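Local atomic coordinates of SsfX3 (Streptomyces sp. SF2575, PDB entry 3SKV), a protein that probably transfers a salicylyl group to an intermediate of a tetracycline biosynthetic pathway, combining a jelly-roll N-terminal domain with a GDSL/SGNH-type domain. Residues L42-A47 / L57-A62; S83-H88 / L157-L162; R99-G104 / Q164-E169; L120-V125 / A202-T207. The protein carries 1 engineered substitution. One frame throughout, in Å; residues are numbered along the deposited sequence.

Contacts 1, 2 and 3 lie within the N-terminal jelly-roll domain, and contact 4 joins that domain to the GDSL/SGNH part. Strand 43-45 of contact 1 pairs with strand 86-91 of contact 2, Arg45 N lying 2.8 Å from Arg86 O. Strand 153-158 of contact 2 pairs with strand 120-125 of contact 4, Trp158 N lying 2.8 Å from Asp122 O; the centres of these contacts are about 8 Å apart. Contact 3, in another sheet, packs on contact 2 through Leu159 CD1 and Phe165 CD2, 3.8 Å apart. Only contact 4 has a segment in the domain expected to carry out acyl transfer, though Arg61 of contact 1 and Arg86 of contact 2 also bond to its strand 219-223.

Contact 1 (L42-A47 / L57-A62); sequences LTYRGA and LAPWRA
Ala47 C and Trp60 O lie 3.5 Å apart where the backbones draw together, and the CA atoms of Ala47 and Arg61 are separated by 5.0 Å, but no hydrogen bond crosses from 42-47 to 57-62, so packing alone joins them, mostly through side chains. Tyr44 has its CG anti to the carbonyl carbon (chi1 -66°), which aims the ring at Leu57. Approaching from the opposite direction, Leu57 CD1 sits obliquely to the ring, 3.8 Å from Tyr44 CZ. Leu57 CD1 also lies 3.7 Å from Tyr44 OH, a hydroxyl that is hydrogen-bonded to Pro37 O. Further along, Ala47 CB rests on Pro59 CB at 3.9 Å, while Pro59 CG is a looser neighbour of the Tyr44 ring. At the far end Arg61 CG passes the backbone, 3.5 Å from Gly46 O. The guanidinium continues beyond, its chain bent at chi3, and NE and NH1 bond to the carbonyls of Gln81 and Ser222. Positive phi at Gly46 turns the chain just after strand 43-45. Leu50 of strand 49-53 touches Tyr44, Leu57 and Pro59 alike. Strand 43-45 therefore faces the hairpin 49-53/56-60 through apolar side chains, while its own backbone partner is strand 86-91.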
loop_
_atom_site.group_PDB
_atom_site.type_symbol
_atom_site.label_atom_id
_atom_site.label_comp_id
_atom_site.label_asym_id
_atom_site.label_seq_id
_atom_site.Cartn_x
_atom_site.Cartn_y
_atom_site.Cartn_z
ATOM N N LEU A 42 -20.897 -4.958 0.682
ATOM C CA LEU A 42 -19.605 -4.279 0.905
ATOM C C LEU A 42 -18.430 -5.121 0.435
ATOM O O LEU A 42 -18.426 -6.347 0.598
ATOM C CB LEU A 42 -19.372 -3.799 2.362
ATOM C CG LEU A 42 -20.540 -3.059 3.073
ATOM C CD1 LEU A 42 -20.151 -2.622 4.456
ATOM C CD2 LEU A 42 -21.070 -1.878 2.269
ATOM N N THR A 43 -17.460 -4.452 -0.185
ATOM C CA THR A 43 -16.219 -5.020 -0.690
ATOM C C THR A 43 -15.075 -4.198 -0.099
ATOM O O THR A 43 -15.067 -2.971 -0.219
ATOM C CB THR A 43 -16.176 -5.009 -2.262
ATOM O OG1 THR A 43 -17.341 -5.624 -2.817
ATOM C CG2 THR A 43 -14.949 -5.712 -2.814
ATOM N N TYR A 44 -14.115 -4.881 0.526
ATOM C CA TYR A 44 -12.905 -4.277 1.064
ATOM C C TYR A 44 -11.812 -4.634 0.087
ATOM O O TYR A 44 -11.542 -5.805 -0.160
ATOM C CB TYR A 44 -12.572 -4.778 2.464
ATOM C CG TYR A 44 -13.594 -4.359 3.498
ATOM C CD1 TYR A 44 -14.770 -5.091 3.685
ATOM C CD2 TYR A 44 -13.394 -3.225 4.285
ATOM C CE1 TYR A 44 -15.729 -4.691 4.609
ATOM C CE2 TYR A 44 -14.334 -2.837 5.236
ATOM C CZ TYR A 44 -15.497 -3.576 5.396
ATOM O OH TYR A 44 -16.443 -3.178 6.305
ATOM N N ARG A 45 -11.268 -3.628 -0.558
ATOM C CA ARG A 45 -10.210 -3.858 -1.514
ATOM C C ARG A 45 -8.909 -3.485 -0.829
ATOM O O ARG A 45 -8.877 -2.595 0.021
ATOM C CB ARG A 45 -10.469 -3.073 -2.819
ATOM C CG ARG A 45 -11.856 -3.354 -3.421
ATOM C CD ARG A 45 -11.819 -3.924 -4.816
ATOM N NE ARG A 45 -13.139 -3.866 -5.477
ATOM C CZ ARG A 45 -13.740 -4.886 -6.096
ATOM N NH1 ARG A 45 -13.161 -6.080 -6.138
ATOM N NH2 ARG A 45 -14.941 -4.726 -6.645
ATOM N N GLY A 46 -7.865 -4.215 -1.140
ATOM C CA GLY A 46 -6.567 -3.983 -0.510
ATOM C C GLY A 46 -6.421 -4.586 0.873
ATOM O O GLY A 46 -5.394 -4.365 1.533
ATOM N N ALA A 47 -7.430 -5.362 1.332
ATOM C CA ALA A 47 -7.347 -6.066 2.637
ATOM C C ALA A 47 -7.197 -7.578 2.396
ATOM O O ALA A 47 -7.822 -8.127 1.490
ATOM C CB ALA A 47 -8.575 -5.779 3.493
ATOM N N LEU A 57 -15.011 -4.166 13.029
ATOM C CA LEU A 57 -14.421 -4.834 11.902
ATOM C C LEU A 57 -13.112 -4.151 11.541
ATOM O O LEU A 57 -13.108 -2.984 11.191
ATOM C CB LEU A 57 -15.448 -4.853 10.717
ATOM C CG LEU A 57 -15.212 -5.809 9.532
ATOM C CD1 LEU A 57 -14.245 -5.211 8.531
ATOM C CD2 LEU A 57 -14.752 -7.191 9.996
ATOM N N ALA A 58 -12.006 -4.859 11.680
ATOM C CA ALA A 58 -10.673 -4.355 11.348
ATOM C C ALA A 58 -10.116 -4.991 10.061
ATOM O O ALA A 58 -9.893 -6.203 10.022
ATOM C CB ALA A 58 -9.717 -4.619 12.496
ATOM N N PRO A 59 -9.867 -4.219 9.000
ATOM C CA PRO A 59 -9.243 -4.810 7.797
ATOM C C PRO A 59 -7.746 -5.013 8.106
ATOM O O PRO A 59 -7.129 -4.163 8.781
ATOM C CB PRO A 59 -9.451 -3.745 6.702
ATOM C CG PRO A 59 -10.271 -2.655 7.327
ATOM C CD PRO A 59 -10.078 -2.770 8.820
ATOM N N TRP A 60 -7.184 -6.165 7.683
ATOM C CA TRP A 60 -5.768 -6.496 7.868
ATOM C C TRP A 60 -5.114 -6.719 6.531
ATOM O O TRP A 60 -5.753 -7.179 5.588
ATOM C CB TRP A 60 -5.587 -7.743 8.736
ATOM C CG TRP A 60 -5.781 -7.516 10.208
ATOM C CD1 TRP A 60 -6.957 -7.265 10.857
ATOM C CD2 TRP A 60 -4.786 -7.683 11.227
ATOM N NE1 TRP A 60 -6.739 -7.176 12.216
ATOM C CE2 TRP A 60 -5.423 -7.471 12.476
ATOM C CE3 TRP A 60 -3.418 -8.014 11.207
ATOM C CZ2 TRP A 60 -4.729 -7.546 13.691
ATOM C CZ3 TRP A 60 -2.727 -8.073 12.410
ATOM C CH2 TRP A 60 -3.373 -7.824 13.632
ATOM N N ARG A 61 -3.830 -6.409 6.451
ATOM C CA ARG A 61 -3.056 -6.614 5.230
ATOM C C ARG A 61 -2.179 -7.881 5.300
ATOM O O ARG A 61 -1.217 -8.020 4.573
ATOM C CB ARG A 61 -2.290 -5.355 4.845
ATOM C CG ARG A 61 -3.223 -4.265 4.339
ATOM C CD ARG A 61 -2.424 -3.142 3.744
ATOM N NE ARG A 61 -1.661 -2.452 4.771
ATOM C CZ ARG A 61 -0.399 -2.058 4.648
ATOM N NH1 ARG A 61 0.256 -2.250 3.508
ATOM N NH2 ARG A 61 0.217 -1.467 5.662
ATOM N N ALA A 62 -2.574 -8.824 6.149
ATOM C CA ALA A 62 -1.987 -10.150 6.349
ATOM C C ALA A 62 -3.056 -11.014 7.068
ATOM O O ALA A 62 -3.987 -10.414 7.608
ATOM C CB ALA A 62 -0.732 -10.051 7.194
#

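Contact 2 (S83-H88 / L157-L162); sequences SGVRLH and LWLPTL. Engineered in segment 83-88: His88 (natural residue Cys).
Leu87 and Leu157 form an antiparallel hydrogen-bonded pair in which both backbone groups of each residue are used. Leu87 N donates to Leu157 O at 2.8 Å, and Leu157 N returns a nearly straight bond to Leu87 O (169° at the hydrogen). Beside them Arg86 and Trp158 make a non-hydrogen-bonded pair. Past it, Leu159 N reaches Val85 O at 3.0 Å, although neither residue counts as strand any longer. Beyond the strand pair a water fills in between the backbones: it donates to Val85 O and to Leu159 O (2.7 Å) and accepts a weak bond from Gly84 N. Val85 O thus has two donors. At the end the backbones close again, Ser83 CB lying 3.3 Å from Thr161 O. Arg86 bends sharply at chi2 (-102°), which lays its CD over the indole, 3.5 Å from the centroid of the six-membered ring of Trp158, as a CH-pi contact. From there Arg86 NH1 turns back in its own guanidinium plane to Gly84 O at 2.7 Å and also bonds to Leu220 O, while NH2 forms a salt bridge with Asp219. Trp158 NE1 is satisfied by Glu156. On the other side of the sheet Leu87 CD2 meets Leu157 CD2 at 4.0 Å. Distant strands paired antiparallel, with Leu87 and Leu159 packed on Leu167 and Phe165 of the other sheet, fit the beta sandwich of a jelly-roll domain.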
loop_
_atom_site.group_PDB
_atom_site.type_symbol
_atom_site.label_atom_id
_atom_site.label_comp_id
_atom_site.label_asym_id
_atom_site.label_seq_id
_atom_site.Cartn_x
_atom_site.Cartn_y
_atom_site.Cartn_z
ATOM N N SER A 83 -3.354 1.117 5.077
ATOM C CA SER A 83 -2.667 1.680 3.925
ATOM C C SER A 83 -3.020 0.932 2.617
ATOM O O SER A 83 -2.793 -0.282 2.492
ATOM C CB SER A 83 -1.166 1.659 4.174
ATOM O OG SER A 83 -0.556 2.664 3.384
ATOM N N GLY A 84 -3.621 1.669 1.679
ATOM C CA GLY A 84 -4.076 1.131 0.396
ATOM C C GLY A 84 -5.384 0.360 0.512
ATOM O O GLY A 84 -5.828 -0.258 -0.454
ATOM N N VAL A 85 -6.001 0.374 1.703
ATOM C CA VAL A 85 -7.267 -0.331 1.926
ATOM C C VAL A 85 -8.430 0.596 1.574
ATOM O O VAL A 85 -8.447 1.779 1.956
ATOM C CB VAL A 85 -7.406 -0.927 3.366
ATOM C CG1 VAL A 85 -8.780 -1.607 3.567
ATOM C CG2 VAL A 85 -6.267 -1.895 3.685
ATOM N N ARG A 86 -9.402 0.061 0.837
ATOM C CA ARG A 86 -10.603 0.826 0.527
ATOM C C ARG A 86 -11.888 0.060 0.664
ATOM O O ARG A 86 -11.892 -1.158 0.535
ATOM C CB ARG A 86 -10.499 1.721 -0.724
ATOM C CG ARG A 86 -10.113 1.013 -1.945
ATOM C CD ARG A 86 -8.676 1.193 -2.339
ATOM N NE ARG A 86 -8.546 0.428 -3.565
ATOM C CZ ARG A 86 -7.888 -0.705 -3.681
ATOM N NH1 ARG A 86 -7.098 -1.122 -2.707
ATOM N NH2 ARG A 86 -7.941 -1.389 -4.812
ATOM N N LEU A 87 -12.947 0.753 1.065
ATOM C CA LEU A 87 -14.274 0.185 1.202
ATOM C C LEU A 87 -15.117 0.653 -0.009
ATOM O O LEU A 87 -15.238 1.849 -0.250
ATOM C CB LEU A 87 -14.906 0.587 2.555
ATOM C CG LEU A 87 -16.387 0.174 2.758
ATOM C CD1 LEU A 87 -16.546 -1.357 2.778
ATOM C CD2 LEU A 87 -16.964 0.775 4.033
ATOM N N HIS A 88 -15.639 -0.299 -0.796
ATOM C CA HIS A 88 -16.450 0.005 -1.969
ATOM C C HIS A 88 -17.887 -0.404 -1.731
ATOM O O HIS A 88 -18.159 -1.451 -1.130
ATOM C CB HIS A 88 -15.960 -0.769 -3.202
ATOM C CG HIS A 88 -14.668 -0.308 -3.797
ATOM N ND1 HIS A 88 -14.418 -0.470 -5.132
ATOM C CD2 HIS A 88 -13.569 0.218 -3.208
ATOM C CE1 HIS A 88 -13.192 -0.004 -5.338
ATOM N NE2 HIS A 88 -12.636 0.406 -4.206
ATOM N N LEU A 157 -14.230 4.467 -0.104
ATOM C CA LEU A 157 -13.713 5.066 1.127
ATOM C C LEU A 157 -12.265 4.577 1.248
ATOM O O LEU A 157 -12.046 3.381 1.478
ATOM C CB LEU A 157 -14.543 4.577 2.337
ATOM C CG LEU A 157 -15.669 5.483 2.866
ATOM C CD1 LEU A 157 -16.491 6.100 1.747
ATOM C CD2 LEU A 157 -16.566 4.715 3.771
ATOM N N TRP A 158 -11.295 5.464 0.981
ATOM C CA TRP A 158 -9.878 5.143 1.080
ATOM C C TRP A 158 -9.460 5.414 2.496
ATOM O O TRP A 158 -9.365 6.566 2.937
ATOM C CB TRP A 158 -9.062 5.989 0.118
ATOM C CG TRP A 158 -9.181 5.530 -1.284
ATOM C CD1 TRP A 158 -10.261 5.662 -2.110
ATOM C CD2 TRP A 158 -8.134 4.958 -2.075
ATOM N NE1 TRP A 158 -9.964 5.153 -3.360
ATOM C CE2 TRP A 158 -8.668 4.713 -3.365
ATOM C CE3 TRP A 158 -6.812 4.573 -1.801
ATOM C CZ2 TRP A 158 -7.921 4.125 -4.379
ATOM C CZ3 TRP A 158 -6.097 3.936 -2.789
ATOM C CH2 TRP A 158 -6.636 3.744 -4.072
ATOM N N LEU A 159 -9.249 4.344 3.216
ATOM C CA LEU A 159 -8.919 4.330 4.638
ATOM C C LEU A 159 -7.555 4.971 4.934
ATOM O O LEU A 159 -6.700 4.984 4.043
ATOM C CB LEU A 159 -9.016 2.874 5.166
ATOM C CG LEU A 159 -10.365 2.105 4.924
ATOM C CD1 LEU A 159 -10.473 0.899 5.863
ATOM C CD2 LEU A 159 -11.593 3.010 5.169
ATOM N N PRO A 160 -7.358 5.544 6.153
ATOM C CA PRO A 160 -6.075 6.186 6.484
ATOM C C PRO A 160 -4.853 5.282 6.346
ATOM O O PRO A 160 -4.913 4.084 6.601
ATOM C CB PRO A 160 -6.290 6.685 7.922
ATOM C CG PRO A 160 -7.368 5.801 8.458
ATOM C CD PRO A 160 -8.290 5.632 7.302
ATOM N N THR A 161 -3.742 5.896 5.950
ATOM C CA THR A 161 -2.471 5.258 5.627
ATOM C C THR A 161 -1.530 4.839 6.754
ATOM O O THR A 161 -0.838 3.829 6.599
ATOM C CB THR A 161 -1.752 6.014 4.496
ATOM O OG1 THR A 161 -1.726 7.405 4.807
ATOM C CG2 THR A 161 -2.408 5.807 3.134
ATOM N N LEU A 162 -1.454 5.590 7.853
ATOM C CA LEU A 162 -0.514 5.246 8.935
ATOM C C LEU A 162 -1.221 4.891 10.258
ATOM O O LEU A 162 -0.639 5.035 11.347
ATOM C CB LEU A 162 0.481 6.419 9.118
ATOM C CG LEU A 162 1.232 6.851 7.843
ATOM C CD1 LEU A 162 1.623 8.337 7.881
ATOM C CD2 LEU A 162 2.389 5.906 7.534
HETATM O O HOH W 1 -6.101 3.719 1.679
#

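Contact 3 (R99-G104 / Q164-E169); sequences RYEAVG and QFRLAE
Glu101 and Arg166 face each other as an antiparallel hydrogen-bonded pair, and their side chains run side by side from the same face of the sheet. Both are extended beyond CG, Glu101 with CG anti to its backbone nitrogen (chi1 -168°), and this carries Glu101 OE1 to within 3.0 Å of Arg166 NH1. The oxygen meets the guanidinium at its edge, but the flat groups stand at 77°, and one oxygen and one nitrogen make the salt bridge. Val103 CG2 lies obliquely to the same guanidinium, 3.8 Å from Arg166 NH2. Arg99 passes one guanidinium face over Ala168 CB on its way to a salt bridge with Asp140. The opposite face carries Tyr100 (its OH bonded to Lys136 N), Ala102, Phe165 and Leu167. Tyr100 takes the first torsion that sets its ring between backbone nitrogen and carbonyl (chi1 73°), and Phe165 CZ closes on Tyr100 CB at 3.5 Å. The Tyr100 and Phe165 rings are near parallel but barely overlap, centroids 5.5 Å apart. Backbone bonds such as Val103 N to Gln164 O, 2.8 Å, tie the strands throughout. Chemically, one face packs aromatics and the other pairs partly exposed ions, whose attraction solvent would probably weaken.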
loop_
_atom_site.group_PDB
_atom_site.type_symbol
_atom_site.label_atom_id
_atom_site.label_comp_id
_atom_site.label_asym_id
_atom_site.label_seq_id
_atom_site.Cartn_x
_atom_site.Cartn_y
_atom_site.Cartn_z
ATOM N N ARG A 99 -19.338 4.796 11.647
ATOM C CA ARG A 99 -18.976 4.718 13.050
ATOM C C ARG A 99 -17.617 3.985 13.073
ATOM O O ARG A 99 -17.500 2.840 12.616
ATOM C CB ARG A 99 -20.043 4.001 13.879
ATOM C CG ARG A 99 -19.740 4.112 15.350
ATOM C CD ARG A 99 -20.873 3.591 16.173
ATOM N NE ARG A 99 -20.415 3.324 17.532
ATOM C CZ ARG A 99 -20.920 2.381 18.308
ATOM N NH1 ARG A 99 -21.921 1.622 17.876
ATOM N NH2 ARG A 99 -20.432 2.184 19.524
ATOM N N TYR A 100 -16.589 4.683 13.556
ATOM C CA TYR A 100 -15.228 4.193 13.504
ATOM C C TYR A 100 -14.418 4.454 14.764
ATOM O O TYR A 100 -14.827 5.186 15.674
ATOM C CB TYR A 100 -14.512 4.859 12.288
ATOM C CG TYR A 100 -14.182 6.325 12.517
ATOM C CD1 TYR A 100 -15.132 7.315 12.301
ATOM C CD2 TYR A 100 -12.927 6.718 12.988
ATOM C CE1 TYR A 100 -14.844 8.660 12.543
ATOM C CE2 TYR A 100 -12.624 8.062 13.223
ATOM C CZ TYR A 100 -13.589 9.030 13.004
ATOM O OH TYR A 100 -13.300 10.361 13.236
ATOM N N GLU A 101 -13.206 3.904 14.748
ATOM C CA GLU A 101 -12.179 4.079 15.762
ATOM C C GLU A 101 -10.862 3.993 15.000
ATOM O O GLU A 101 -10.653 3.035 14.242
ATOM C CB GLU A 101 -12.274 3.014 16.857
ATOM C CG GLU A 101 -11.405 3.363 18.063
ATOM C CD GLU A 101 -11.182 2.279 19.101
ATOM O OE1 GLU A 101 -11.495 1.096 18.823
ATOM O OE2 GLU A 101 -10.666 2.618 20.193
ATOM N N ALA A 102 -10.022 5.035 15.127
ATOM C CA ALA A 102 -8.715 5.096 14.456
ATOM C C ALA A 102 -7.610 5.108 15.501
ATOM O O ALA A 102 -7.576 5.990 16.367
ATOM C CB ALA A 102 -8.625 6.308 13.538
ATOM N N VAL A 103 -6.762 4.075 15.469
ATOM C CA VAL A 103 -5.680 3.940 16.447
ATOM C C VAL A 103 -4.325 4.190 15.782
ATOM O O VAL A 103 -3.930 3.462 14.860
ATOM C CB VAL A 103 -5.700 2.584 17.212
ATOM C CG1 VAL A 103 -4.735 2.610 18.375
ATOM C CG2 VAL A 103 -7.091 2.236 17.706
ATOM N N GLY A 104 -3.628 5.207 16.273
ATOM C CA GLY A 104 -2.300 5.555 15.795
ATOM C C GLY A 104 -1.241 4.684 16.443
ATOM O O GLY A 104 -1.521 4.043 17.466
ATOM N N GLN A 164 -4.461 2.245 12.277
ATOM C CA GLN A 164 -5.342 1.084 12.314
ATOM C C GLN A 164 -6.761 1.688 12.327
ATOM O O GLN A 164 -7.041 2.586 13.114
ATOM C CB GLN A 164 -5.105 0.237 13.564
ATOM C CG GLN A 164 -3.763 -0.461 13.565
ATOM C CD GLN A 164 -3.537 -1.254 14.833
ATOM O OE1 GLN A 164 -4.455 -1.825 15.436
ATOM N NE2 GLN A 164 -2.286 -1.374 15.221
ATOM N N PHE A 165 -7.610 1.268 11.421
ATOM C CA PHE A 165 -8.972 1.810 11.301
ATOM C C PHE A 165 -9.990 0.683 11.448
ATOM O O PHE A 165 -9.899 -0.298 10.720
ATOM C CB PHE A 165 -9.133 2.491 9.932
ATOM C CG PHE A 165 -10.453 3.199 9.707
ATOM C CD1 PHE A 165 -10.602 4.549 10.029
ATOM C CD2 PHE A 165 -11.520 2.537 9.102
ATOM C CE1 PHE A 165 -11.800 5.209 9.785
ATOM C CE2 PHE A 165 -12.727 3.192 8.870
ATOM C CZ PHE A 165 -12.856 4.529 9.192
ATOM N N ARG A 166 -10.935 0.808 12.390
ATOM C CA ARG A 166 -11.977 -0.205 12.641
ATOM C C ARG A 166 -13.337 0.423 12.382
ATOM O O ARG A 166 -13.485 1.625 12.581
ATOM C CB ARG A 166 -11.906 -0.765 14.095
ATOM C CG ARG A 166 -10.485 -1.017 14.565
ATOM C CD ARG A 166 -10.329 -2.006 15.691
ATOM N NE ARG A 166 -8.933 -2.022 16.146
ATOM C CZ ARG A 166 -8.487 -1.441 17.259
ATOM N NH1 ARG A 166 -9.321 -0.779 18.051
ATOM N NH2 ARG A 166 -7.204 -1.522 17.588
ATOM N N LEU A 167 -14.332 -0.358 11.941
ATOM C CA LEU A 167 -15.693 0.161 11.688
ATOM C C LEU A 167 -16.662 -0.626 12.528
ATOM O O LEU A 167 -16.515 -1.844 12.678
ATOM C CB LEU A 167 -16.205 -0.049 10.247
ATOM C CG LEU A 167 -15.434 0.325 9.019
ATOM C CD1 LEU A 167 -14.308 -0.722 8.719
ATOM C CD2 LEU A 167 -16.405 0.393 7.824
ATOM N N ALA A 168 -17.759 0.009 12.877
ATOM C CA ALA A 168 -18.844 -0.651 13.600
ATOM C C ALA A 168 -20.165 -0.559 12.813
ATOM O O ALA A 168 -21.018 -1.433 12.944
ATOM C CB ALA A 168 -19.000 -0.034 14.984
ATOM N N GLU A 169 -20.319 0.476 11.966
ATOM C CA GLU A 169 -21.564 0.713 11.229
ATOM C C GLU A 169 -21.383 1.669 10.066
ATOM O O GLU A 169 -20.538 2.561 10.108
ATOM C CB GLU A 169 -22.589 1.338 12.196
ATOM C CG GLU A 169 -24.051 1.292 11.765
ATOM C CD GLU A 169 -24.986 2.171 12.577
ATOM O OE1 GLU A 169 -24.519 2.876 13.506
ATOM O OE2 GLU A 169 -26.200 2.163 12.266
#

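Contact 4 (L120-V125 / A202-T207); sequences LLDVLV and ASPSRT
Asp122 swings its CG anti to the carbonyl carbon (chi1 -79°), toward Ser203 and Ser205, whose hydroxyls both sit between backbone nitrogen and carbonyl, at 60° and 67°. These torsions bring three polar groups together where strand 120-125 of the jelly roll meets a loop of the GDSL/SGNH domain. The loop forms a type I beta turn over 203-206, closed by Arg206 N donating to Ser203 O at 2.8 Å, and the carboxylate oxygen OD2 binds this turn on its strand-facing side. Ser203 OG donates to Asp122 OD2 at 2.6 Å on the syn lone pair. Ser205 approaches from the anti side, out of the carboxylate plane, with two donors: its OG is 2.5 Å and its N 2.9 Å from Asp122 OD2. Three donors on one buried oxygen would be expected to favour the charged carboxylate, and OD1 is bound in turn by Thr132 OG1, so that both oxygens are held. Carbon atoms of Leu120, Pro204 and Leu124 supply much of the remaining packing. Pro204 packs its CD against Leu120 CB at 3.9 Å, and its CG lies still closer to Leu120 O. Leu124 sets CD1 beside the CB of Ser205. Thr207 caps the following helix 208-216 by bonding to Ala210 N, which places the turn directly ahead of that helix. One step beyond the carboxylate, Arg206 grips Ser203 OG side-on with two nitrogens: NE stands 2.8 Å and NH2 2.9 Å from that one oxygen, which itself donates to Asp122.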
loop_
_atom_site.group_PDB
_atom_site.type_symbol
_atom_site.label_atom_id
_atom_site.label_comp_id
_atom_site.label_asym_id
_atom_site.label_seq_id
_atom_site.Cartn_x
_atom_site.Cartn_y
_atom_site.Cartn_z
ATOM N N LEU A 120 -6.418 11.400 7.708
ATOM C CA LEU A 120 -7.374 11.642 6.626
ATOM C C LEU A 120 -7.967 10.366 6.054
ATOM O O LEU A 120 -7.332 9.318 6.057
ATOM C CB LEU A 120 -6.779 12.523 5.499
ATOM C CG LEU A 120 -6.171 13.902 5.893
ATOM C CD1 LEU A 120 -5.359 14.475 4.748
ATOM C CD2 LEU A 120 -7.258 14.904 6.369
ATOM N N LEU A 121 -9.200 10.480 5.584
ATOM C CA LEU A 121 -10.006 9.454 4.966
ATOM C C LEU A 121 -10.510 10.138 3.699
ATOM O O LEU A 121 -11.007 11.269 3.750
ATOM C CB LEU A 121 -11.171 9.102 5.936
ATOM C CG LEU A 121 -12.326 8.091 5.608
ATOM C CD1 LEU A 121 -13.037 8.346 4.309
ATOM C CD2 LEU A 121 -11.988 6.675 5.915
ATOM N N ASP A 122 -10.339 9.473 2.555
ATOM C CA ASP A 122 -10.814 10.014 1.293
ATOM C C ASP A 122 -12.082 9.333 0.881
ATOM O O ASP A 122 -12.221 8.119 1.052
ATOM C CB ASP A 122 -9.763 9.882 0.189
ATOM C CG ASP A 122 -8.666 10.938 0.235
ATOM O OD1 ASP A 122 -8.789 11.891 1.044
ATOM O OD2 ASP A 122 -7.687 10.818 -0.547
ATOM N N VAL A 123 -13.009 10.129 0.334
ATOM C CA VAL A 123 -14.277 9.663 -0.206
ATOM C C VAL A 123 -14.219 9.959 -1.716
ATOM O O VAL A 123 -14.176 11.124 -2.145
ATOM C CB VAL A 123 -15.518 10.304 0.492
ATOM C CG1 VAL A 123 -16.813 9.709 -0.040
ATOM C CG2 VAL A 123 -15.455 10.157 2.020
ATOM N N LEU A 124 -14.172 8.886 -2.514
ATOM C CA LEU A 124 -14.185 8.991 -3.964
ATOM C C LEU A 124 -15.552 8.589 -4.467
ATOM O O LEU A 124 -16.151 7.644 -3.935
ATOM C CB LEU A 124 -13.100 8.124 -4.598
ATOM C CG LEU A 124 -11.749 8.794 -4.833
ATOM C CD1 LEU A 124 -11.045 9.099 -3.532
ATOM C CD2 LEU A 124 -10.890 7.932 -5.692
ATOM N N VAL A 125 -16.073 9.334 -5.446
ATOM C CA VAL A 125 -17.366 9.063 -6.057
ATOM C C VAL A 125 -17.105 8.892 -7.552
ATOM O O VAL A 125 -16.694 9.844 -8.215
ATOM C CB VAL A 125 -18.405 10.174 -5.738
ATOM C CG1 VAL A 125 -19.690 9.979 -6.550
ATOM C CG2 VAL A 125 -18.712 10.219 -4.245
ATOM N N ALA A 202 -0.833 13.971 -0.211
ATOM C CA ALA A 202 -1.886 14.947 0.070
ATOM C C ALA A 202 -3.015 14.313 0.900
ATOM O O ALA A 202 -3.498 14.921 1.860
ATOM C CB ALA A 202 -2.420 15.516 -1.235
ATOM N N SER A 203 -3.383 13.071 0.572
ATOM C CA SER A 203 -4.443 12.316 1.247
ATOM C C SER A 203 -4.324 10.822 0.856
ATOM O O SER A 203 -3.547 10.530 -0.061
ATOM C CB SER A 203 -5.809 12.900 0.873
ATOM O OG SER A 203 -6.076 12.866 -0.520
ATOM N N PRO A 204 -5.064 9.855 1.486
ATOM C CA PRO A 204 -4.860 8.414 1.125
ATOM C C PRO A 204 -5.003 7.986 -0.334
ATOM O O PRO A 204 -4.350 7.022 -0.745
ATOM C CB PRO A 204 -5.838 7.659 2.036
ATOM C CG PRO A 204 -6.120 8.600 3.154
ATOM C CD PRO A 204 -6.003 9.988 2.625
ATOM N N SER A 205 -5.888 8.654 -1.107
ATOM C CA SER A 205 -6.095 8.305 -2.514
ATOM C C SER A 205 -5.036 9.000 -3.379
ATOM O O SER A 205 -5.006 8.809 -4.598
ATOM C CB SER A 205 -7.511 8.657 -2.970
ATOM O OG SER A 205 -7.707 10.062 -2.971
ATOM N N ARG A 206 -4.120 9.749 -2.730
ATOM C CA ARG A 206 -3.103 10.485 -3.462
ATOM C C ARG A 206 -1.664 10.077 -3.171
ATOM O O ARG A 206 -0.744 10.863 -3.419
ATOM C CB ARG A 206 -3.379 11.992 -3.415
ATOM C CG ARG A 206 -4.574 12.404 -4.305
ATOM C CD ARG A 206 -4.888 13.881 -4.251
ATOM N NE ARG A 206 -5.569 14.187 -2.989
ATOM C CZ ARG A 206 -5.797 15.415 -2.522
ATOM N NH1 ARG A 206 -5.403 16.481 -3.215
ATOM N NH2 ARG A 206 -6.412 15.586 -1.357
ATOM N N THR A 207 -1.456 8.814 -2.707
ATOM C CA THR A 207 -0.107 8.258 -2.544
ATOM C C THR A 207 0.328 7.873 -3.964
ATOM O O THR A 207 -0.532 7.750 -4.849
ATOM C CB THR A 207 -0.063 7.031 -1.599
ATOM O OG1 THR A 207 -0.839 5.975 -2.153
ATOM C CG2 THR A 207 -0.548 7.339 -0.188
#